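Side-chain contacts in RNA polymerase sigma factor SIGMA-28 (FliA) (PDB 1RP3), which probably acts as a sigma factor that directs RNA polymerase to flagellar promoters, and is held here in an inactive conformation by the anti-sigma factor FlgM: residues A[193-196]-A[197-201]; A[26-29]-A[30-34]; A[213-217]-A[218-222]; A[74-77]-A[78-82]; A[35-38]-A[39-42]. All coordinates share one frame; numbering follows the deposited sequence.

Contact 1: residues A[193-196]-A[197-201]; sequences KLVI and QLIFY
Leu194 CD1 rests against Leu198 CG at 4.2 Å, and Val195 CG1 meets Ile199 CD1 at 4.0 Å. Ile196 lies alongside Phe200, with Ile196 CG2 at 3.9 Å from Phe200 CD1. In each of these three apolar pairs the partners are one helical turn apart and run side by side in the same direction. Ile196 CG1 lies beside the backbone N (chi1 -68°), which leaves CG2 anti to that N and close to the next turn.

The Phe200 ring is set from two sides within the stretch. Ile196 O lies at its edge, in the ring plane, 3.4 Å from Phe200 CD1. Ile199 CG2 sits over one face, shifted toward the rim. A ring of FlgM, Phe86, also meets Phe200 edge-to-face.

Regular backbone hydrogen bonds join the two halves. The straightest runs from Phe200 N to Ile196 O, 2.9 Å with an N-H...O angle of 169°. Ile196 O also takes a weak bond from Ile199 N.

The polar ends turn to FlgM. Gln197 bonds through its amide to Tyr72, Glu73 and Ser75 of FlgM, and Lys193 forms a salt bridge with Asp76 of FlgM. Val195 packs on Val220 and Leu223. The arrangement is typical of a helix packed within the helical bundle of sigma region 4, here with FlgM covering one side.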
# COMPACT_ATOMS: atom_id res chain seq x y z
N LYS A 193 -15.39 -5.85 -8.39
CA LYS A 193 -14.86 -6.91 -7.54
C LYS A 193 -13.68 -7.58 -8.23
O LYS A 193 -12.65 -7.82 -7.61
CB LYS A 193 -15.97 -7.92 -7.23
CG LYS A 193 -15.61 -8.99 -6.22
CD LYS A 193 -16.82 -9.87 -5.87
CE LYS A 193 -17.92 -9.05 -5.20
NZ LYS A 193 -19.17 -9.83 -4.96
N LEU A 194 -13.83 -7.84 -9.53
CA LEU A 194 -12.77 -8.47 -10.33
C LEU A 194 -11.53 -7.59 -10.38
O LEU A 194 -10.41 -8.08 -10.29
CB LEU A 194 -13.26 -8.75 -11.76
CG LEU A 194 -12.21 -9.12 -12.83
CD1 LEU A 194 -11.43 -10.38 -12.44
CD2 LEU A 194 -12.87 -9.31 -14.18
N VAL A 195 -11.73 -6.28 -10.54
CA VAL A 195 -10.62 -5.35 -10.58
C VAL A 195 -9.93 -5.30 -9.22
O VAL A 195 -8.71 -5.31 -9.14
CB VAL A 195 -11.10 -3.94 -11.00
CG1 VAL A 195 -10.05 -2.88 -10.66
CG2 VAL A 195 -11.41 -3.91 -12.48
N ILE A 196 -10.72 -5.30 -8.15
CA ILE A 196 -10.17 -5.25 -6.81
C ILE A 196 -9.34 -6.49 -6.52
O ILE A 196 -8.25 -6.40 -5.95
CB ILE A 196 -11.26 -5.10 -5.74
CG1 ILE A 196 -11.91 -3.72 -5.83
CG2 ILE A 196 -10.66 -5.25 -4.35
CD1 ILE A 196 -10.94 -2.56 -5.62
N GLN A 197 -9.82 -7.65 -6.97
CA GLN A 197 -9.09 -8.88 -6.73
C GLN A 197 -7.76 -8.89 -7.47
O GLN A 197 -6.72 -9.26 -6.90
CB GLN A 197 -9.93 -10.11 -7.10
CG GLN A 197 -9.25 -11.44 -6.77
CD GLN A 197 -10.17 -12.66 -6.96
OE1 GLN A 197 -11.27 -12.74 -6.40
NE2 GLN A 197 -9.69 -13.62 -7.74
N LEU A 198 -7.77 -8.47 -8.74
CA LEU A 198 -6.54 -8.46 -9.52
C LEU A 198 -5.52 -7.47 -8.95
O LEU A 198 -4.31 -7.71 -9.02
CB LEU A 198 -6.82 -8.13 -10.99
CG LEU A 198 -7.49 -9.18 -11.88
CD1 LEU A 198 -7.66 -8.63 -13.27
CD2 LEU A 198 -6.68 -10.46 -11.93
N ILE A 199 -6.02 -6.39 -8.37
CA ILE A 199 -5.15 -5.37 -7.81
C ILE A 199 -4.58 -5.68 -6.44
O ILE A 199 -3.37 -5.57 -6.24
CB ILE A 199 -5.86 -3.99 -7.78
CG1 ILE A 199 -5.87 -3.40 -9.20
CG2 ILE A 199 -5.15 -3.04 -6.82
CD1 ILE A 199 -6.39 -2.00 -9.31
N PHE A 200 -5.44 -6.13 -5.53
CA PHE A 200 -5.02 -6.41 -4.16
C PHE A 200 -4.71 -7.84 -3.81
O PHE A 200 -3.84 -8.10 -2.98
CB PHE A 200 -6.04 -5.86 -3.17
CG PHE A 200 -6.18 -4.36 -3.21
CD1 PHE A 200 -7.09 -3.77 -4.06
CD2 PHE A 200 -5.44 -3.56 -2.36
CE1 PHE A 200 -7.27 -2.38 -4.06
CE2 PHE A 200 -5.61 -2.17 -2.35
CZ PHE A 200 -6.53 -1.58 -3.20
N TYR A 201 -5.45 -8.79 -4.38
CA TYR A 201 -5.20 -10.19 -4.09
C TYR A 201 -4.07 -10.69 -4.99
O TYR A 201 -3.21 -11.44 -4.54
CB TYR A 201 -6.46 -11.03 -4.24
CG TYR A 201 -6.24 -12.51 -4.04
CD1 TYR A 201 -6.03 -13.03 -2.76
CD2 TYR A 201 -6.21 -13.39 -5.12
CE1 TYR A 201 -5.79 -14.39 -2.57
CE2 TYR A 201 -5.97 -14.75 -4.95
CZ TYR A 201 -5.76 -15.24 -3.67
OH TYR A 201 -5.52 -16.59 -3.50

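Contact 2: residues A[26-29]-A[30-34]; sequences KAIA and TNIKK
The flat carbonyl group of Lys26 receives two donors from Thr30. Thr30 N approaches almost head-on, at 2.9 Å from Lys26 O with an N-H...O angle of 161°. Thr30 OG1 comes from above the carbonyl plane, 47° out of it, and also ends 2.9 Å from Lys26 O. This is the familiar threonine-to-backbone bond inside an alpha helix, here near the C-terminal end of helix 7-33 in sigma region 2.

The hydroxyl lies beside the backbone N of Thr30 (chi1 -59°), and from there it can reach back one turn. The Lys26 chain is bent at its second and fourth torsions. It therefore folds over the hydroxyl, with Lys26 CD 3.2 Å from Thr30 OG1. A valine here would probably leave Lys26 O with the backbone N-H as its one donor from this residue and set an apolar methyl against it. Beyond the bend, Lys26 NZ makes a long, weak ion pair with Asp50 of FlgM.

Further round the helix, Lys33 CB and CG both lie 3.3 Å from Ala29 O, which also accepts the bond from Lys33 N. Ala29 faces Ile42 and Ile46 of helix 42-58. Ile28 and Ile32 look toward helix 66-85, where Ile32 meets Tyr81. They lie side by side, and Ile28 CG2 touches Ile32 CD1 at 3.8 Å.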
# COMPACT_ATOMS: atom_id res chain seq x y z
N LYS A 26 11.06 -2.59 3.28
CA LYS A 26 11.27 -2.56 1.84
C LYS A 26 10.04 -3.14 1.17
O LYS A 26 9.44 -2.53 0.29
CB LYS A 26 12.50 -3.40 1.48
CG LYS A 26 13.25 -3.03 0.21
CD LYS A 26 12.36 -2.73 -0.96
CE LYS A 26 13.04 -3.05 -2.29
NZ LYS A 26 13.15 -4.53 -2.54
N ALA A 27 9.64 -4.33 1.62
CA ALA A 27 8.49 -5.03 1.07
C ALA A 27 7.21 -4.20 1.10
O ALA A 27 6.48 -4.11 0.11
CB ALA A 27 8.31 -6.32 1.79
N ILE A 28 6.99 -3.52 2.22
CA ILE A 28 5.81 -2.69 2.42
C ILE A 28 5.85 -1.45 1.53
O ILE A 28 4.84 -1.10 0.92
CB ILE A 28 5.65 -2.31 3.93
CG1 ILE A 28 5.32 -3.58 4.72
CG2 ILE A 28 4.55 -1.28 4.12
CD1 ILE A 28 5.44 -3.45 6.24
N ALA A 29 7.01 -0.82 1.42
CA ALA A 29 7.16 0.38 0.60
C ALA A 29 6.95 0.04 -0.87
O ALA A 29 6.26 0.75 -1.60
CB ALA A 29 8.53 1.00 0.83
N THR A 30 7.49 -1.10 -1.28
CA THR A 30 7.36 -1.55 -2.66
C THR A 30 5.88 -1.82 -2.99
O THR A 30 5.38 -1.43 -4.04
CB THR A 30 8.21 -2.85 -2.90
OG1 THR A 30 9.58 -2.60 -2.60
CG2 THR A 30 8.12 -3.33 -4.34
N ASN A 31 5.18 -2.49 -2.07
CA ASN A 31 3.78 -2.82 -2.28
C ASN A 31 2.89 -1.59 -2.35
O ASN A 31 1.95 -1.53 -3.16
CB ASN A 31 3.29 -3.78 -1.21
CG ASN A 31 1.92 -4.32 -1.52
OD1 ASN A 31 0.98 -4.10 -0.76
ND2 ASN A 31 1.79 -5.02 -2.64
N ILE A 32 3.21 -0.59 -1.53
CA ILE A 32 2.45 0.65 -1.53
C ILE A 32 2.80 1.42 -2.80
O ILE A 32 1.92 2.03 -3.41
CB ILE A 32 2.75 1.48 -0.25
CG1 ILE A 32 2.16 0.78 0.97
CG2 ILE A 32 2.17 2.87 -0.34
CD1 ILE A 32 2.56 1.40 2.29
N LYS A 33 4.05 1.33 -3.24
CA LYS A 33 4.50 2.01 -4.46
C LYS A 33 3.70 1.61 -5.69
O LYS A 33 3.59 2.39 -6.64
CB LYS A 33 5.99 1.75 -4.71
CG LYS A 33 6.91 2.82 -4.15
CD LYS A 33 6.84 4.11 -4.96
CE LYS A 33 7.44 3.94 -6.34
NZ LYS A 33 7.27 5.16 -7.20
N LYS A 34 3.12 0.42 -5.68
CA LYS A 34 2.33 -0.02 -6.83
C LYS A 34 1.05 0.80 -7.04
O LYS A 34 0.45 0.76 -8.11
CB LYS A 34 1.95 -1.49 -6.68
CG LYS A 34 3.12 -2.46 -6.74
CD LYS A 34 2.63 -3.87 -6.46
CE LYS A 34 3.71 -4.91 -6.70
NZ LYS A 34 3.17 -6.28 -6.52

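Contact 3: residues A[213-217]-A[218-222]; sequences LETSV and SRVSQ
Ser216 is still extended (psi 165°) while Val217 is already helical, and the first turn of helix 217-236 closes with Val220 N bonded to Ser216 O at 3.2 Å. Ser216 is the N-cap. Its OG sits in the crowded position between backbone N and carbonyl carbon (chi1 69°). This swings it forward under the turn, where Ser216 OG accepts from Arg219 N at 3.0 Å. With an alanine in place of Ser216, the Arg219 N-H would probably lose its capping acceptor at the helix start.

Thr215 packs on the same turn from the preceding loop. Thr215 OG1 lies against the stem of Arg219, 3.4 Å from both Arg219 CB and CG, and the two side chains cross at about a right angle. The methyl Thr215 CG2 meets Val220 CG2 at 3.7 Å. Thr215 thus fills the corner just before the helix.

One residue on, Val217 O is gripped twice. Ser221 N bonds to Val217 O at 2.9 Å. Ser221 OG, beside its own backbone N, donates to Val217 O from above the carbonyl plane at 3.0 Å.

The preceding helix 206-212 ends in a Schellman motif with Glu214 at positive phi. The two helices and this link match the helix-turn-helix expected of sigma region 4, which in relatives binds promoter DNA. Asp118 takes hydrogen bonds from Ser218 OG and Val217 N at the helix start. Val217 packs on Phe133 and Ser221 on Leu136 of helix 129-158, while Val220 reaches Val195 of helix 190-201, so the turn sits wedged among helices of two regions.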
# COMPACT_ATOMS: atom_id res chain seq x y z
N LEU A 213 -7.46 -7.23 -18.64
CA LEU A 213 -8.85 -6.99 -19.03
C LEU A 213 -9.05 -6.42 -20.44
O LEU A 213 -10.19 -6.18 -20.87
CB LEU A 213 -9.57 -6.15 -17.97
CG LEU A 213 -9.58 -6.77 -16.57
CD1 LEU A 213 -10.43 -5.92 -15.63
CD2 LEU A 213 -10.11 -8.20 -16.63
N GLU A 214 -7.94 -6.23 -21.15
CA GLU A 214 -7.94 -5.70 -22.51
C GLU A 214 -8.63 -4.35 -22.64
O GLU A 214 -9.33 -4.09 -23.63
CB GLU A 214 -8.57 -6.72 -23.47
N THR A 215 -8.45 -3.48 -21.65
CA THR A 215 -9.05 -2.15 -21.68
C THR A 215 -7.97 -1.09 -21.43
O THR A 215 -6.77 -1.39 -21.49
CB THR A 215 -10.18 -2.03 -20.64
OG1 THR A 215 -10.87 -0.78 -20.82
CG2 THR A 215 -9.60 -2.10 -19.23
N SER A 216 -8.41 0.15 -21.17
CA SER A 216 -7.50 1.26 -20.89
C SER A 216 -7.19 1.38 -19.39
O SER A 216 -7.90 0.82 -18.56
CB SER A 216 -8.13 2.58 -21.33
OG SER A 216 -9.23 2.89 -20.48
N VAL A 217 -6.15 2.14 -19.07
CA VAL A 217 -5.77 2.37 -17.69
C VAL A 217 -6.82 3.28 -17.05
O VAL A 217 -7.18 3.10 -15.90
CB VAL A 217 -4.36 3.00 -17.58
CG1 VAL A 217 -4.02 3.32 -16.11
CG2 VAL A 217 -3.32 2.04 -18.16
N SER A 218 -7.33 4.22 -17.83
CA SER A 218 -8.37 5.13 -17.35
C SER A 218 -9.61 4.35 -16.88
O SER A 218 -10.21 4.69 -15.87
CB SER A 218 -8.77 6.10 -18.45
OG SER A 218 -7.62 6.80 -18.90
N ARG A 219 -9.96 3.30 -17.63
CA ARG A 219 -11.10 2.47 -17.28
C ARG A 219 -10.86 1.68 -16.00
O ARG A 219 -11.74 1.62 -15.13
CB ARG A 219 -11.43 1.52 -18.44
CG ARG A 219 -12.51 0.49 -18.13
CD ARG A 219 -13.81 1.14 -17.69
NE ARG A 219 -14.82 0.13 -17.40
CZ ARG A 219 -16.09 0.39 -17.11
NH1 ARG A 219 -16.53 1.65 -17.08
NH2 ARG A 219 -16.93 -0.61 -16.86
N VAL A 220 -9.69 1.06 -15.89
CA VAL A 220 -9.38 0.28 -14.70
C VAL A 220 -9.34 1.19 -13.48
O VAL A 220 -9.80 0.82 -12.40
CB VAL A 220 -8.05 -0.49 -14.84
CG1 VAL A 220 -7.64 -1.12 -13.51
CG2 VAL A 220 -8.20 -1.58 -15.87
N SER A 221 -8.90 2.43 -13.69
CA SER A 221 -8.83 3.41 -12.62
C SER A 221 -10.18 3.87 -12.09
O SER A 221 -10.35 4.00 -10.88
CB SER A 221 -7.98 4.61 -13.05
OG SER A 221 -6.62 4.20 -13.15
N GLN A 222 -11.14 4.12 -12.98
CA GLN A 222 -12.47 4.54 -12.52
C GLN A 222 -13.13 3.39 -11.76
O GLN A 222 -13.79 3.60 -10.75
CB GLN A 222 -13.37 5.01 -13.67
CG GLN A 222 -14.01 3.89 -14.49
CD GLN A 222 -15.23 4.36 -15.26
OE1 GLN A 222 -16.14 4.97 -14.68
NE2 GLN A 222 -15.26 4.08 -16.57

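Contact 4: residues A[74-77]-A[78-82]; sequences LRIK and GAIYD
Lys77, Gly78 and Ile76 are the residues most enclosed by this stretch of helix 66-85. Lys77 O receives Tyr81 N at 2.8 Å, with an N-H...O angle of 169°. The Tyr81 ring comes back close to the same oxygen. Its CG lies beside the backbone N (chi1 -77°), and this brings Tyr81 CD2 to 3.0 Å from Lys77 O, at an oblique approach to the ring. The Lys77 side chain is extended, and its own amine goes elsewhere. Lys77 NZ forms a salt bridge with the terminal carboxylate of Thr88 of FlgM and a hydrogen bond with Phe86 O of FlgM.

Gly78 touches through backbone alone. Gly78 N bonds to Leu74 O at 3.0 Å, and its bare alpha carbon adds no bulk at this point of the helix. Gly78 O takes a weak hydrogen bond from Arg152 NH2.

Ile76 pairs with Ile80. The two run side by side in the same direction, with Ile76 CG2 at 4.1 Å from Ile80 CD1. Ile80 CG1 also lies 3.4 Å from Ile76 O, which accepts from Ile80 N.

Three helices surround the stretch. Ile76 packs on Val25 of helix 7-33 and on Leu53 of helix 42-58, as part of the region 2 bundle. On another side, Leu74 and Tyr81 meet helix 129-158, where Asp82 forms a salt bridge with Arg152.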
# COMPACT_ATOMS: atom_id res chain seq x y z
N LEU A 74 2.33 -3.05 11.39
CA LEU A 74 1.29 -2.05 11.52
C LEU A 74 1.86 -0.64 11.68
O LEU A 74 1.36 0.31 11.05
CB LEU A 74 0.40 -2.43 12.70
CG LEU A 74 -0.78 -1.52 13.01
CD1 LEU A 74 -1.74 -1.47 11.82
CD2 LEU A 74 -1.46 -2.04 14.25
N ARG A 75 2.89 -0.49 12.51
CA ARG A 75 3.50 0.82 12.72
C ARG A 75 4.22 1.34 11.47
O ARG A 75 4.21 2.55 11.21
CB ARG A 75 4.46 0.80 13.91
CG ARG A 75 3.79 0.46 15.25
CD ARG A 75 2.84 1.56 15.70
NE ARG A 75 3.45 2.88 15.68
CZ ARG A 75 4.19 3.40 16.67
NH1 ARG A 75 4.41 2.71 17.79
NH2 ARG A 75 4.72 4.61 16.54
N ILE A 76 4.83 0.44 10.71
CA ILE A 76 5.54 0.80 9.49
C ILE A 76 4.54 1.38 8.48
O ILE A 76 4.77 2.47 7.96
CB ILE A 76 6.26 -0.43 8.86
CG1 ILE A 76 7.42 -0.87 9.76
CG2 ILE A 76 6.75 -0.13 7.44
CD1 ILE A 76 7.99 -2.23 9.38
N LYS A 77 3.45 0.66 8.24
CA LYS A 77 2.40 1.12 7.32
C LYS A 77 1.85 2.46 7.80
O LYS A 77 1.71 3.40 7.02
CB LYS A 77 1.27 0.09 7.20
CG LYS A 77 1.71 -1.23 6.56
CD LYS A 77 0.55 -2.17 6.26
CE LYS A 77 1.05 -3.41 5.49
NZ LYS A 77 -0.05 -4.27 4.95
N GLY A 78 1.66 2.55 9.12
CA GLY A 78 1.13 3.75 9.73
C GLY A 78 2.01 4.95 9.50
O GLY A 78 1.51 6.00 9.11
N ALA A 79 3.32 4.78 9.68
CA ALA A 79 4.25 5.89 9.48
C ALA A 79 4.31 6.32 8.02
O ALA A 79 4.47 7.50 7.72
CB ALA A 79 5.65 5.53 9.98
N ILE A 80 4.17 5.36 7.11
CA ILE A 80 4.23 5.67 5.69
C ILE A 80 2.96 6.40 5.27
O ILE A 80 3.03 7.40 4.55
CB ILE A 80 4.50 4.38 4.86
CG1 ILE A 80 5.92 3.88 5.13
CG2 ILE A 80 4.31 4.62 3.38
CD1 ILE A 80 6.26 2.56 4.45
N TYR A 81 1.80 5.92 5.71
CA TYR A 81 0.53 6.58 5.38
C TYR A 81 0.45 7.94 6.07
O TYR A 81 -0.16 8.88 5.54
CB TYR A 81 -0.67 5.70 5.73
CG TYR A 81 -0.88 4.58 4.73
CD1 TYR A 81 -1.35 4.87 3.44
CD2 TYR A 81 -0.59 3.27 5.04
CE1 TYR A 81 -1.51 3.86 2.50
CE2 TYR A 81 -0.74 2.26 4.11
CZ TYR A 81 -1.21 2.56 2.84
OH TYR A 81 -1.39 1.56 1.92
N ASP A 82 1.09 8.07 7.23
CA ASP A 82 1.12 9.34 7.96
C ASP A 82 1.78 10.38 7.09
O ASP A 82 1.34 11.53 7.04
CB ASP A 82 1.93 9.24 9.26
CG ASP A 82 1.12 8.70 10.44
OD1 ASP A 82 -0.13 8.70 10.37
OD2 ASP A 82 1.75 8.28 11.44

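Contact 5: residues A[35-38]-A[39-42]; sequences HLPE and DVDI
Val40 packs against Leu36 and Pro37 across a type I beta turn that runs from Pro37 to Val40. The turn lies in the link between helices 7-33 and 42-58 of sigma region 2. Both methyl groups of Val40 are used. Val40 CG1 stands opposite the backbone N (chi1 175°) and meets Leu36 CD1 at 4.0 Å. Val40 CG2 lies against the proline ring, 4.0 Å from Pro37 CD. In both pairs the side chains meet at a slant.

The backbone holds these groups in place. Val40 N bonds to Pro37 O at 3.0 Å, nearly straight at 169°, although the donor stands well out of the carbonyl plane. Glu38 and Asp39 occupy the two corners of the turn and are exposed.

The next shell comes from several helices. Leu36 packs on Phe141 and Leu45, and Pro37 on Asp137 and Lys138 of helix 129-158. Phe89 touches both Leu36 and Pro37. Lys33 NZ, from the end of helix 7-33, hydrogen-bonds to Val40 O and so ties the turn back to that helix.

At the two ends the link is fixed separately. His35 meets the ring of Phe200 and that of Phe86 of FlgM, and its ND1 bonds to Lys224. Asp41 is the N-cap of helix 42-58 and also forms a salt bridge with Arg43.

Within the turn, the Asp39 carboxylate bends back toward the proline (chi1 76°), and Asp39 OD1 ends 3.1 Å from Pro37 CB.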
# COMPACT_ATOMS: atom_id res chain seq x y z
N HIS A 35 0.66 1.56 -6.02
CA HIS A 35 -0.54 2.38 -6.08
C HIS A 35 -0.24 3.87 -6.08
O HIS A 35 -1.15 4.69 -5.99
CB HIS A 35 -1.42 2.09 -4.86
CG HIS A 35 -1.70 0.63 -4.65
ND1 HIS A 35 -2.93 0.08 -4.92
CD2 HIS A 35 -0.92 -0.36 -4.17
CE1 HIS A 35 -2.89 -1.21 -4.62
NE2 HIS A 35 -1.70 -1.51 -4.17
N LEU A 36 1.04 4.21 -6.10
CA LEU A 36 1.43 5.60 -6.07
C LEU A 36 1.90 6.12 -7.42
O LEU A 36 2.24 5.35 -8.32
CB LEU A 36 2.53 5.79 -5.03
CG LEU A 36 2.13 5.81 -3.55
CD1 LEU A 36 3.37 5.61 -2.66
CD2 LEU A 36 1.41 7.14 -3.25
N PRO A 37 1.85 7.44 -7.61
CA PRO A 37 2.31 8.00 -8.89
C PRO A 37 3.80 7.65 -8.96
O PRO A 37 4.49 7.63 -7.94
CB PRO A 37 2.13 9.51 -8.69
CG PRO A 37 1.03 9.61 -7.69
CD PRO A 37 1.30 8.49 -6.73
N GLU A 38 4.27 7.37 -10.16
CA GLU A 38 5.66 7.03 -10.42
C GLU A 38 6.66 8.02 -9.79
O GLU A 38 7.74 7.62 -9.34
CB GLU A 38 5.86 6.95 -11.93
CG GLU A 38 7.21 6.42 -12.39
CD GLU A 38 7.28 6.24 -13.91
OE1 GLU A 38 6.70 7.07 -14.65
OE2 GLU A 38 7.91 5.25 -14.36
N ASP A 39 6.27 9.29 -9.70
CA ASP A 39 7.13 10.34 -9.14
C ASP A 39 7.45 10.23 -7.64
O ASP A 39 8.35 10.91 -7.15
CB ASP A 39 6.54 11.73 -9.45
CG ASP A 39 5.34 12.08 -8.56
OD1 ASP A 39 4.64 11.17 -8.07
OD2 ASP A 39 5.11 13.29 -8.34
N VAL A 40 6.68 9.43 -6.90
CA VAL A 40 6.95 9.28 -5.47
C VAL A 40 8.17 8.37 -5.30
O VAL A 40 8.20 7.25 -5.79
CB VAL A 40 5.73 8.70 -4.71
CG1 VAL A 40 6.09 8.43 -3.25
CG2 VAL A 40 4.55 9.68 -4.80
N ASP A 41 9.18 8.91 -4.63
CA ASP A 41 10.44 8.22 -4.39
C ASP A 41 10.34 7.17 -3.28
O ASP A 41 10.07 7.49 -2.12
CB ASP A 41 11.51 9.27 -4.05
CG ASP A 41 12.92 8.73 -4.13
OD1 ASP A 41 13.13 7.50 -4.12
OD2 ASP A 41 13.85 9.58 -4.19
N ILE A 42 10.60 5.91 -3.64
CA ILE A 42 10.51 4.81 -2.68
C ILE A 42 11.43 5.00 -1.49
O ILE A 42 11.20 4.43 -0.43
CB ILE A 42 10.76 3.43 -3.34
CG1 ILE A 42 10.38 2.31 -2.35
CG2 ILE A 42 12.21 3.30 -3.80
CD1 ILE A 42 10.57 0.91 -2.87

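Overall arrangement
From the N terminus the order is contact 2, contact 5, contact 4, contact 1 and contact 3. All are local and in series; none nests in or crosses another. Contact 2 lies near the end of helix 7-33. Contact 5 turns the loop into helix 42-58, and Ile42 packs back on contact 2. Contact 4, on helix 66-85, faces contact 2, with Ile28 CG2 on Lys77 CG at 3.7 Å. These three belong to region 2. Contacts 1 and 3 belong to region 4 and touch through Leu213. Contact 3 closes the turn between helices 206-212 and 217-236. His35 of contact 5 also packs on Ile199 of contact 1, joining regions 2 and 4.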